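Local atomic coordinates of 4-alpha-glucanotransferase (Streptococcus agalactiae, PDB entry 6M6T), a protein that is an amylomaltase, a 4-alpha-glucanotransferase of the TIM-barrel clan, built round a parallel beta barrel. Residues 161-164 and 165-168; 167-171 and 172-176; 191-194 and 195-199; 201-204 and 205-209; 406-410 and 411-415. All coordinates share one frame; numbering follows the deposited sequence.

All five contacts are local, each within a helix or at one of its ends. Interactions 1 and 2 share Ile167 and Arg168 and join two successive short helices, 164-167 and 171-180; interaction 1 is partly buried, interaction 2 lies at the surface. Interactions 3 and 4 follow one another along helix 182-208: the first is buried and aromatic, the second only partly buried and richer in charge. Interaction 5, also at the surface, starts helix 410-419 on the opposite side of the chain's centre from interactions 1, 2 and 3. In interaction 1 the N-cap side chain bonds to the helix; in interaction 5 a helix glutamine bonds back to the N-cap residue.

Interaction 1. Residues 161-164 and 165-168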
# COMPACT_ATOMS: atom_id res chain seq x y z
N TRP A 161 -25.82 7.93 2.28
CA TRP A 161 -26.68 7.94 1.09
C TRP A 161 -28.10 8.28 1.52
O TRP A 161 -28.44 8.24 2.71
CB TRP A 161 -26.66 6.60 0.34
CG TRP A 161 -25.35 6.21 -0.31
CD1 TRP A 161 -24.21 6.98 -0.41
CD2 TRP A 161 -25.04 4.96 -0.94
NE1 TRP A 161 -23.21 6.27 -1.06
CE2 TRP A 161 -23.70 5.03 -1.40
CE3 TRP A 161 -25.76 3.78 -1.17
CZ2 TRP A 161 -23.07 3.98 -2.06
CZ3 TRP A 161 -25.13 2.73 -1.83
CH2 TRP A 161 -23.80 2.84 -2.27
N ASP A 162 -28.94 8.62 0.55
CA ASP A 162 -30.29 9.10 0.84
C ASP A 162 -31.35 8.01 0.82
O ASP A 162 -32.37 8.14 1.50
CB ASP A 162 -30.69 10.20 -0.15
CG ASP A 162 -29.80 11.42 -0.05
OD1 ASP A 162 -28.57 11.22 0.15
OD2 ASP A 162 -30.31 12.56 -0.16
N ASP A 163 -31.13 6.94 0.08
CA ASP A 163 -32.13 5.90 -0.15
C ASP A 163 -31.75 4.68 0.70
O ASP A 163 -30.89 3.88 0.33
CB ASP A 163 -32.21 5.60 -1.64
CG ASP A 163 -33.27 4.60 -1.98
OD1 ASP A 163 -34.03 4.18 -1.09
OD2 ASP A 163 -33.35 4.24 -3.18
N LYS A 164 -32.42 4.55 1.85
CA LYS A 164 -32.16 3.44 2.75
C LYS A 164 -32.38 2.08 2.08
O LYS A 164 -31.75 1.09 2.47
CB LYS A 164 -33.03 3.59 4.00
CG LYS A 164 -32.36 4.36 5.14
CD LYS A 164 -32.87 5.79 5.25
CE LYS A 164 -31.83 6.72 5.89
NZ LYS A 164 -32.28 8.15 5.92
N ALA A 165 -33.24 2.01 1.06
CA ALA A 165 -33.42 0.75 0.34
C ALA A 165 -32.12 0.33 -0.33
O ALA A 165 -31.72 -0.84 -0.25
CB ALA A 165 -34.54 0.89 -0.69
N ILE A 166 -31.45 1.27 -1.01
CA ILE A 166 -30.22 0.92 -1.70
C ILE A 166 -29.09 0.69 -0.71
O ILE A 166 -28.18 -0.10 -0.96
CB ILE A 166 -29.86 1.99 -2.76
CG1 ILE A 166 -29.01 1.37 -3.86
CG2 ILE A 166 -29.10 3.16 -2.16
CD1 ILE A 166 -29.64 0.18 -4.54
N ILE A 167 -29.15 1.34 0.46
CA ILE A 167 -28.08 1.16 1.43
C ILE A 167 -28.02 -0.29 1.91
O ILE A 167 -26.93 -0.82 2.17
CB ILE A 167 -28.26 2.16 2.59
CG1 ILE A 167 -27.52 3.47 2.25
CG2 ILE A 167 -27.80 1.57 3.90
CD1 ILE A 167 -27.84 4.61 3.18
N ARG A 168 -29.16 -0.96 2.00
CA ARG A 168 -29.18 -2.36 2.40
C ARG A 168 -29.64 -3.27 1.26
O ARG A 168 -30.22 -4.33 1.51
CB ARG A 168 -30.05 -2.56 3.64
CG ARG A 168 -31.27 -1.67 3.65
CD ARG A 168 -32.06 -1.84 4.92
NE ARG A 168 -33.27 -1.03 4.88
CZ ARG A 168 -33.29 0.26 5.18
NH1 ARG A 168 -32.16 0.87 5.53
NH2 ARG A 168 -34.43 0.94 5.13
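Asp163 O receives two backbone N-H groups at the start of helix 164-167. Ile167 N approaches in the carbonyl plane at 3.1 Å from Asp163 O, while the bond from Ile166 N, at 3.0 Å from the same oxygen, is weak and bent to 121°. The carboxylate of Asp163 adds a third link: with CG anti to the backbone N (chi1 -176°), OD1 reaches round to Ala165 N at 3.2 Å, which meets it from above the carboxylate plane. OD2 is held by the hydroxyl of Tyr177, so each carboxylate oxygen has a partner.

Trp161 supplies the apolar side. Its CE3 lies 3.5 Å from Ile166 CG2, and its CB is 3.7 Å from Ile167 CD1; both isoleucines meet the indole obliquely. Phe153 and Trp229 bring further rings to the indole, Trp229 edge-to-face.

At the other end of the turn the grip is looser. Arg168 N makes a weak bond to Lys164 O at 3.3 Å. The arginine chain, extended from CG to NE, is swung by its first torsion (chi1 37°) so that one guanidinium face lies over that oxygen, which sits 3.1 Å above the plane and toward the rim. The whole is a one-turn helix opened by an aspartate N-cap, the side chain of Asp163 closing an Asx turn onto Ala165 N.

Interaction 2. Residues 167-171 and 172-176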
# COMPACT_ATOMS: atom_id res chain seq x y z
N ILE A 167 -29.15 1.34 0.46
CA ILE A 167 -28.08 1.16 1.43
C ILE A 167 -28.02 -0.29 1.91
O ILE A 167 -26.93 -0.82 2.17
CB ILE A 167 -28.26 2.16 2.59
CG1 ILE A 167 -27.52 3.47 2.25
CG2 ILE A 167 -27.80 1.57 3.90
CD1 ILE A 167 -27.84 4.61 3.18
N ARG A 168 -29.16 -0.96 2.00
CA ARG A 168 -29.18 -2.36 2.40
C ARG A 168 -29.64 -3.27 1.26
O ARG A 168 -30.22 -4.33 1.51
CB ARG A 168 -30.05 -2.56 3.64
CG ARG A 168 -31.27 -1.67 3.65
CD ARG A 168 -32.06 -1.84 4.92
NE ARG A 168 -33.27 -1.03 4.88
CZ ARG A 168 -33.29 0.26 5.18
NH1 ARG A 168 -32.16 0.87 5.53
NH2 ARG A 168 -34.43 0.94 5.13
N ARG A 169 -29.38 -2.86 0.02
CA ARG A 169 -29.49 -3.70 -1.17
C ARG A 169 -30.79 -4.52 -1.22
O ARG A 169 -30.78 -5.75 -1.25
CB ARG A 169 -28.28 -4.64 -1.29
CG ARG A 169 -27.07 -4.26 -0.46
CD ARG A 169 -25.96 -5.25 -0.71
NE ARG A 169 -25.32 -4.98 -1.99
CZ ARG A 169 -25.50 -5.69 -3.10
NH1 ARG A 169 -26.30 -6.76 -3.08
NH2 ARG A 169 -24.87 -5.34 -4.22
N GLU A 170 -31.92 -3.82 -1.24
CA GLU A 170 -33.19 -4.50 -1.49
C GLU A 170 -33.34 -4.69 -2.99
O GLU A 170 -33.20 -3.74 -3.76
CB GLU A 170 -34.37 -3.71 -0.91
CG GLU A 170 -34.11 -3.06 0.47
CD GLU A 170 -33.87 -4.06 1.63
OE1 GLU A 170 -34.04 -5.29 1.44
OE2 GLU A 170 -33.51 -3.61 2.74
N GLU A 171 -33.62 -5.93 -3.42
CA GLU A 171 -33.32 -6.31 -4.79
C GLU A 171 -34.12 -5.53 -5.82
O GLU A 171 -33.69 -5.41 -6.97
CB GLU A 171 -33.52 -7.82 -4.99
CG GLU A 171 -32.35 -8.69 -4.41
CD GLU A 171 -31.07 -8.72 -5.29
OE1 GLU A 171 -30.11 -9.47 -4.94
OE2 GLU A 171 -31.03 -8.00 -6.32
N GLU A 172 -35.26 -4.95 -5.43
CA GLU A 172 -35.99 -4.08 -6.35
C GLU A 172 -35.25 -2.75 -6.54
O GLU A 172 -35.10 -2.26 -7.66
CB GLU A 172 -37.42 -3.87 -5.85
CG GLU A 172 -38.41 -4.97 -6.31
CD GLU A 172 -39.48 -5.35 -5.27
OE1 GLU A 172 -40.64 -5.62 -5.66
OE2 GLU A 172 -39.16 -5.39 -4.06
N ALA A 173 -34.76 -2.18 -5.44
CA ALA A 173 -33.94 -0.97 -5.53
C ALA A 173 -32.67 -1.23 -6.34
O ALA A 173 -32.23 -0.37 -7.13
CB ALA A 173 -33.60 -0.47 -4.13
N LEU A 174 -32.06 -2.41 -6.16
CA LEU A 174 -30.84 -2.77 -6.88
C LEU A 174 -31.09 -2.89 -8.38
O LEU A 174 -30.32 -2.36 -9.20
CB LEU A 174 -30.30 -4.09 -6.33
CG LEU A 174 -29.13 -4.09 -5.35
CD1 LEU A 174 -29.15 -5.41 -4.61
CD2 LEU A 174 -27.82 -3.88 -6.12
N ALA A 175 -32.15 -3.63 -8.76
CA ALA A 175 -32.49 -3.73 -10.17
C ALA A 175 -32.86 -2.38 -10.75
O ALA A 175 -32.70 -2.17 -11.96
CB ALA A 175 -33.62 -4.75 -10.38
N GLY A 176 -33.33 -1.44 -9.92
CA GLY A 176 -33.58 -0.09 -10.42
C GLY A 176 -32.30 0.70 -10.66
O GLY A 176 -32.15 1.39 -11.68
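Backbone hydrogen bonds between Glu170 and Leu174 and between Glu171 and Ala175 start helix 171-180. Leu174 N lies 3.0 Å from Glu170 O, and Ala175 N lies 3.0 Å from Glu171 O. Glu170 is the N-cap. Just before it, Arg169 takes a positive phi and is the C-prime residue of a Schellman motif ending helix 164-167, with Glu170 N turned back to Ala165 O and Arg169 N to Ile166 O. Only three residues, 168-170, separate the two helices.

Side-chain packing gathers on Leu174. Its CD1 is 3.5 Å from Arg169 CB. The arginine chain then bends at chi3 (77°), which brings one face of the guanidinium over the same methyl, with NH1 3.5 Å from Leu174 CD1. Glu171, bent at chi2, brings its carboxylate alongside, OE2 3.6 Å from Leu174 CD1, a polar group against a methyl. Trp229 lies against Leu174 too and makes a cation-pi contact with Arg169.

Charge contributes less. Arg168 NE and Glu170 OE2 form a long, weak salt bridge at 3.4 Å, and Arg168 also has a weak, long pairing with Asp240.

Glu170, Glu171 and Glu172 follow one another in sequence at the helix start, where their negative charges would probably be stabilised by the helix dipole, while Leu174 is sheltered by the arginine's chain and flat end.

Interaction 3. Residues 191-194 and 195-199; sequences TQYF and FYKQW
Tyr193 and Lys197 run side by side and point the same way because each has CG anti to its own backbone N, with chi1 of 166° and -167°. They stand one turn apart on helix 182-208, the long helix that leads to barrel strand 212-217. The lysine bends along its chain and brings CE to 4.1 Å from Tyr193 OH, a loose contact between methylene and hydroxyl. The tyrosine ring itself meets Phe120 and Phe133, the latter edge-to-face.

A second pair, Gln192 and Tyr196, lies on a neighbouring strip of the helix. Gln192 folds at chi2, so that its OE1 stands 3.9 Å from Tyr196 CE1, the amide and ring planes being 69° apart. Neither polar end is satisfied by the other: OE1 takes the N-H of Gly67, and the tyrosine hydroxyl bonds to Val65 O, which ties both to one loop. The ring edge also borders the backbone, with Tyr196 CD1 3.4 Å from Gln192 O, near the ring plane.

Regular alpha-helical bonds carry the stretch. Tyr196 N is 3.0 Å from Gln192 O, Lys197 N is 2.9 Å from Tyr193 O, and Phe195 N reaches Thr191 O at 3.0 Å in an almost straight line. Phe195 sets its ring edge-to-face with Phe25, while Phe194 packs on Leu77 and Val117 on the buried side. Gln198 OE1 accepts a hydrogen bond from Asp73 N, and Gln198 CG lies 3.1 Å from Phe194 O.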
# COMPACT_ATOMS: atom_id res chain seq x y z
N THR A 191 -12.54 0.78 -16.59
CA THR A 191 -11.33 1.31 -15.97
C THR A 191 -10.63 0.24 -15.14
O THR A 191 -9.39 0.19 -15.13
CB THR A 191 -11.63 2.56 -15.13
OG1 THR A 191 -12.66 2.28 -14.17
CG2 THR A 191 -12.07 3.70 -16.04
N GLN A 192 -11.38 -0.65 -14.49
CA GLN A 192 -10.71 -1.75 -13.79
C GLN A 192 -10.00 -2.68 -14.77
O GLN A 192 -8.89 -3.17 -14.49
CB GLN A 192 -11.71 -2.53 -12.92
CG GLN A 192 -12.09 -1.85 -11.58
CD GLN A 192 -10.88 -1.33 -10.78
OE1 GLN A 192 -10.05 -2.11 -10.30
NE2 GLN A 192 -10.81 -0.02 -10.61
N TYR A 193 -10.60 -2.89 -15.95
CA TYR A 193 -9.95 -3.70 -16.98
C TYR A 193 -8.64 -3.06 -17.43
O TYR A 193 -7.62 -3.76 -17.60
CB TYR A 193 -10.89 -3.89 -18.17
CG TYR A 193 -10.21 -4.42 -19.43
CD1 TYR A 193 -9.96 -5.78 -19.59
CD2 TYR A 193 -9.85 -3.56 -20.47
CE1 TYR A 193 -9.34 -6.27 -20.74
CE2 TYR A 193 -9.24 -4.05 -21.63
CZ TYR A 193 -8.99 -5.40 -21.75
OH TYR A 193 -8.38 -5.88 -22.89
N PHE A 194 -8.64 -1.74 -17.61
CA PHE A 194 -7.42 -1.01 -17.96
C PHE A 194 -6.35 -1.21 -16.91
O PHE A 194 -5.20 -1.56 -17.23
CB PHE A 194 -7.72 0.47 -18.10
CG PHE A 194 -8.46 0.82 -19.31
CD1 PHE A 194 -8.27 0.10 -20.48
CD2 PHE A 194 -9.35 1.88 -19.31
CE1 PHE A 194 -8.96 0.41 -21.62
CE2 PHE A 194 -10.04 2.19 -20.44
CZ PHE A 194 -9.84 1.46 -21.60
N PHE A 195 -6.70 -0.91 -15.66
CA PHE A 195 -5.79 -1.13 -14.54
C PHE A 195 -5.12 -2.48 -14.64
O PHE A 195 -3.89 -2.57 -14.67
CB PHE A 195 -6.54 -1.03 -13.22
CG PHE A 195 -5.63 -0.87 -12.05
CD1 PHE A 195 -5.08 -1.99 -11.42
CD2 PHE A 195 -5.28 0.40 -11.58
CE1 PHE A 195 -4.22 -1.84 -10.34
CE2 PHE A 195 -4.43 0.55 -10.50
CZ PHE A 195 -3.90 -0.56 -9.87
N TYR A 196 -5.92 -3.54 -14.67
CA TYR A 196 -5.32 -4.86 -14.55
C TYR A 196 -4.48 -5.20 -15.78
O TYR A 196 -3.39 -5.77 -15.64
CB TYR A 196 -6.40 -5.91 -14.30
CG TYR A 196 -6.68 -6.03 -12.83
CD1 TYR A 196 -7.23 -4.95 -12.13
CD2 TYR A 196 -6.37 -7.19 -12.12
CE1 TYR A 196 -7.48 -5.03 -10.77
CE2 TYR A 196 -6.61 -7.28 -10.75
CZ TYR A 196 -7.17 -6.19 -10.09
OH TYR A 196 -7.42 -6.25 -8.74
N LYS A 197 -4.95 -4.85 -16.99
CA LYS A 197 -4.16 -5.07 -18.20
C LYS A 197 -2.77 -4.42 -18.10
O LYS A 197 -1.74 -5.08 -18.27
CB LYS A 197 -4.95 -4.54 -19.41
CG LYS A 197 -4.44 -4.94 -20.79
CD LYS A 197 -4.35 -3.72 -21.71
CE LYS A 197 -4.71 -4.05 -23.16
NZ LYS A 197 -3.97 -5.26 -23.62
N GLN A 198 -2.74 -3.12 -17.75
CA GLN A 198 -1.48 -2.39 -17.63
C GLN A 198 -0.62 -2.92 -16.49
O GLN A 198 0.59 -3.14 -16.65
CB GLN A 198 -1.76 -0.89 -17.46
CG GLN A 198 -2.67 -0.39 -18.57
CD GLN A 198 -2.48 1.07 -18.93
OE1 GLN A 198 -2.04 1.88 -18.12
NE2 GLN A 198 -2.84 1.41 -20.17
N TRP A 199 -1.24 -3.15 -15.32
CA TRP A 199 -0.49 -3.61 -14.17
C TRP A 199 0.15 -4.96 -14.43
O TRP A 199 1.30 -5.19 -14.05
CB TRP A 199 -1.37 -3.69 -12.92
CG TRP A 199 -0.69 -4.60 -11.95
CD1 TRP A 199 -0.93 -5.93 -11.74
CD2 TRP A 199 0.43 -4.26 -11.14
NE1 TRP A 199 -0.04 -6.42 -10.82
CE2 TRP A 199 0.81 -5.42 -10.44
CE3 TRP A 199 1.15 -3.08 -10.94
CZ2 TRP A 199 1.87 -5.43 -9.55
CZ3 TRP A 199 2.19 -3.09 -10.05
CH2 TRP A 199 2.55 -4.26 -9.37

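Interaction 4. Residues 201-204 and 205-209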
# COMPACT_ATOMS: atom_id res chain seq x y z
N GLU A 201 0.91 -6.25 -17.31
CA GLU A 201 2.02 -6.00 -18.23
C GLU A 201 3.29 -5.59 -17.47
O GLU A 201 4.38 -6.13 -17.72
CB GLU A 201 1.64 -4.91 -19.23
CG GLU A 201 1.04 -5.45 -20.53
CD GLU A 201 0.33 -4.36 -21.31
OE1 GLU A 201 -0.55 -4.70 -22.14
OE2 GLU A 201 0.65 -3.16 -21.07
N LEU A 202 3.16 -4.64 -16.54
CA LEU A 202 4.31 -4.20 -15.77
C LEU A 202 4.88 -5.33 -14.91
O LEU A 202 6.10 -5.54 -14.85
CB LEU A 202 3.95 -3.00 -14.90
CG LEU A 202 5.17 -2.52 -14.12
CD1 LEU A 202 6.22 -2.02 -15.09
CD2 LEU A 202 4.84 -1.45 -13.10
N LYS A 203 4.02 -6.08 -14.23
CA LYS A 203 4.50 -7.18 -13.41
C LYS A 203 5.19 -8.25 -14.27
O LYS A 203 6.15 -8.87 -13.82
CB LYS A 203 3.35 -7.79 -12.59
CG LYS A 203 3.65 -9.15 -11.96
CD LYS A 203 3.02 -9.31 -10.59
CE LYS A 203 3.36 -10.66 -9.99
NZ LYS A 203 2.49 -11.74 -10.52
N GLU A 204 4.74 -8.44 -15.51
CA GLU A 204 5.40 -9.42 -16.37
C GLU A 204 6.77 -8.93 -16.83
O GLU A 204 7.75 -9.70 -16.81
CB GLU A 204 4.49 -9.75 -17.57
CG GLU A 204 4.82 -11.06 -18.29
CD GLU A 204 5.79 -10.88 -19.47
OE1 GLU A 204 6.38 -9.78 -19.59
OE2 GLU A 204 5.96 -11.84 -20.26
N TYR A 205 6.88 -7.67 -17.24
CA TYR A 205 8.20 -7.10 -17.53
C TYR A 205 9.14 -7.30 -16.34
O TYR A 205 10.23 -7.87 -16.47
CB TYR A 205 8.04 -5.61 -17.86
CG TYR A 205 9.28 -4.95 -18.39
CD1 TYR A 205 9.74 -5.21 -19.68
CD2 TYR A 205 9.99 -4.04 -17.62
CE1 TYR A 205 10.88 -4.59 -20.17
CE2 TYR A 205 11.13 -3.41 -18.09
CZ TYR A 205 11.57 -3.69 -19.37
OH TYR A 205 12.71 -3.06 -19.84
N ALA A 206 8.69 -6.87 -15.16
CA ALA A 206 9.51 -6.97 -13.97
C ALA A 206 9.95 -8.41 -13.73
O ALA A 206 11.15 -8.69 -13.56
CB ALA A 206 8.73 -6.44 -12.77
N ASN A 207 9.00 -9.35 -13.72
CA ASN A 207 9.32 -10.74 -13.41
C ASN A 207 10.33 -11.30 -14.41
O ASN A 207 11.31 -11.96 -14.01
CB ASN A 207 8.04 -11.60 -13.41
CG ASN A 207 7.19 -11.40 -12.14
OD1 ASN A 207 7.64 -10.80 -11.17
ND2 ASN A 207 5.97 -11.93 -12.16
N ASP A 208 10.15 -11.03 -15.70
CA ASP A 208 11.06 -11.60 -16.67
C ASP A 208 12.43 -10.93 -16.68
O ASP A 208 13.35 -11.46 -17.32
CB ASP A 208 10.43 -11.55 -18.06
CG ASP A 208 9.27 -12.52 -18.20
OD1 ASP A 208 8.14 -12.16 -17.77
OD2 ASP A 208 9.48 -13.65 -18.70
N LYS A 209 12.60 -9.80 -16.00
CA LYS A 209 13.95 -9.31 -15.73
C LYS A 209 14.51 -9.76 -14.38
O LYS A 209 15.49 -9.17 -13.90
CB LYS A 209 13.98 -7.79 -15.81
CG LYS A 209 13.53 -7.25 -17.14
CD LYS A 209 14.70 -6.75 -17.95
CE LYS A 209 14.30 -5.56 -18.78
NZ LYS A 209 14.09 -5.88 -20.24
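Four successive alpha-helical bonds, Tyr205 N to Glu201 O, Ala206 N to Leu202 O, Asn207 N to Lys203 O and Asp208 N to Glu204 O, span 2.9 to 3.0 Å and are nearly straight. They form the last turns of helix 182-208, which ends just ahead of strand 212-217 in the beta-alpha-beta succession of the TIM barrel. Lys209 N, 3.1 Å from Tyr205 O, adds one more bond as the chain leaves helical geometry.

Two acids meet on the outer side. Glu204, with CG anti to its backbone N (chi1 -161°) and a bend at chi2, carries its carboxylate toward Asp208, one turn on. Glu204 OE2 and Asp208 OD1 stand 3.3 Å apart with the carboxylate planes 37° from each other. These like charges would be expected to raise the proton affinity of one of the two groups, and the C-terminal end of the helix, rich in carbonyls, would add to that effect.

Lys203 and Asn207 make the next pair round the helix, Asn207 CB lying 3.3 Å from Lys203 O. The ammonium end of Lys203 has a weak hydrogen bond to Lys288 O and a long, weak ion pair with Asp291, both outside the helix.

On the inner side Ala206 is buried, its CB 3.5 Å from Leu202 O, while Leu202 packs on Ala29 of helix 27-38. Tyr205 faces the same helix, its ring edge-to-face with Tyr30. Its hydroxyl is hydrogen-bonded to Asp34 and takes a weak bond from Lys209, NZ to OH 3.2 Å.

Interaction 5. Residues 406-410 and 411-415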
# COMPACT_ATOMS: atom_id res chain seq x y z
N GLU A 406 17.91 14.51 12.39
CA GLU A 406 17.79 15.80 13.07
C GLU A 406 17.32 15.62 14.50
O GLU A 406 17.87 16.23 15.42
CB GLU A 406 16.82 16.72 12.34
CG GLU A 406 16.80 16.62 10.83
CD GLU A 406 16.25 17.89 10.20
OE1 GLU A 406 16.08 18.89 10.94
OE2 GLU A 406 16.00 17.88 8.97
N ASN A 407 16.31 14.78 14.71
CA ASN A 407 15.60 14.74 15.99
C ASN A 407 16.20 13.72 16.94
O ASN A 407 15.51 12.88 17.51
CB ASN A 407 14.13 14.45 15.73
CG ASN A 407 13.55 15.43 14.75
OD1 ASN A 407 13.75 16.64 14.87
ND2 ASN A 407 12.84 14.92 13.74
N LEU A 408 17.51 13.82 17.12
CA LEU A 408 18.26 12.94 18.00
C LEU A 408 18.96 13.77 19.06
O LEU A 408 19.55 14.83 18.76
CB LEU A 408 19.26 12.10 17.21
CG LEU A 408 18.92 10.74 16.58
CD1 LEU A 408 17.52 10.71 15.98
CD2 LEU A 408 19.99 10.30 15.53
N THR A 409 18.84 13.32 20.31
CA THR A 409 19.75 13.75 21.36
C THR A 409 21.18 13.81 20.82
O THR A 409 21.64 12.85 20.19
CB THR A 409 19.71 12.73 22.50
OG1 THR A 409 18.36 12.28 22.70
CG2 THR A 409 20.30 13.29 23.81
N VAL A 410 21.87 14.93 21.05
CA VAL A 410 23.23 14.96 20.53
C VAL A 410 24.09 13.86 21.16
O VAL A 410 25.09 13.44 20.56
CB VAL A 410 23.86 16.34 20.71
CG1 VAL A 410 25.02 16.49 19.72
CG2 VAL A 410 22.84 17.44 20.48
N GLU A 411 23.69 13.32 22.32
CA GLU A 411 24.30 12.08 22.78
C GLU A 411 23.84 10.89 21.93
O GLU A 411 24.64 10.00 21.62
CB GLU A 411 24.01 11.85 24.27
CG GLU A 411 22.83 10.92 24.61
CD GLU A 411 22.89 10.36 26.05
OE1 GLU A 411 22.00 9.57 26.42
OE2 GLU A 411 23.83 10.71 26.80
N GLN A 412 22.57 10.89 21.50
CA GLN A 412 22.11 9.85 20.56
C GLN A 412 22.77 10.00 19.20
O GLN A 412 23.10 9.00 18.54
CB GLN A 412 20.60 9.93 20.40
CG GLN A 412 19.83 8.96 21.23
CD GLN A 412 18.38 9.34 21.33
OE1 GLN A 412 17.90 10.21 20.60
NE2 GLN A 412 17.67 8.72 22.26
N LYS A 413 22.96 11.23 18.73
CA LYS A 413 23.69 11.43 17.49
C LYS A 413 25.11 10.91 17.61
O LYS A 413 25.57 10.16 16.74
CB LYS A 413 23.71 12.92 17.10
CG LYS A 413 22.36 13.52 16.77
CD LYS A 413 22.44 15.04 16.70
CE LYS A 413 23.47 15.51 15.66
NZ LYS A 413 22.88 15.80 14.31
N ALA A 414 25.81 11.33 18.67
CA ALA A 414 27.19 10.88 18.87
C ALA A 414 27.27 9.36 18.86
O ALA A 414 28.09 8.76 18.17
CB ALA A 414 27.73 11.45 20.18
N TYR A 415 26.38 8.73 19.62
CA TYR A 415 26.38 7.28 19.72
C TYR A 415 26.12 6.63 18.36
O TYR A 415 26.77 5.64 18.01
CB TYR A 415 25.33 6.87 20.74
CG TYR A 415 24.94 5.44 20.71
CD1 TYR A 415 25.61 4.52 21.48
CD2 TYR A 415 23.88 5.01 19.92
CE1 TYR A 415 25.25 3.19 21.47
CE2 TYR A 415 23.51 3.67 19.91
CZ TYR A 415 24.21 2.77 20.69
OH TYR A 415 23.87 1.44 20.70
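The N-terminus of helix 410-419 is set by Thr409 at the N-cap and by Gln412 three residues on. Gln412 turns its amide back to the cap, and OE1 accepts from Thr409 N at 3.3 Å, the donor lying above the carbonyl plane. The Thr409 hydroxyl adds a weak bond, OG1 to OE1 at 3.0 Å; its OG1 stands anti to the carbonyl carbon (chi1 -39°), beside the backbone N, so both donors face the same amide oxygen. This is one half of a capping box, since the threonine side chain returns no capping bond. Gln412 NE2 is weakly bonded to Tyr372 O.

Along the backbone, Ala414 N reaches Val410 O at 2.9 Å.

Apolar parts close the turn. Leu408 CB rests 3.4 Å from Lys413 CG, the two side chains crossing obliquely across the cap, at the positions of a hydrophobic staple, though not a full one. On another side Thr409 CG2 lies alongside Glu411 CG at 3.6 Å, both pointing the same way.

One amide oxygen thus takes an N-H and, weakly, a hydroxyl, adding to the first turn's backbone bonds, and a charged lysine supplies apolar contact through its aliphatic part.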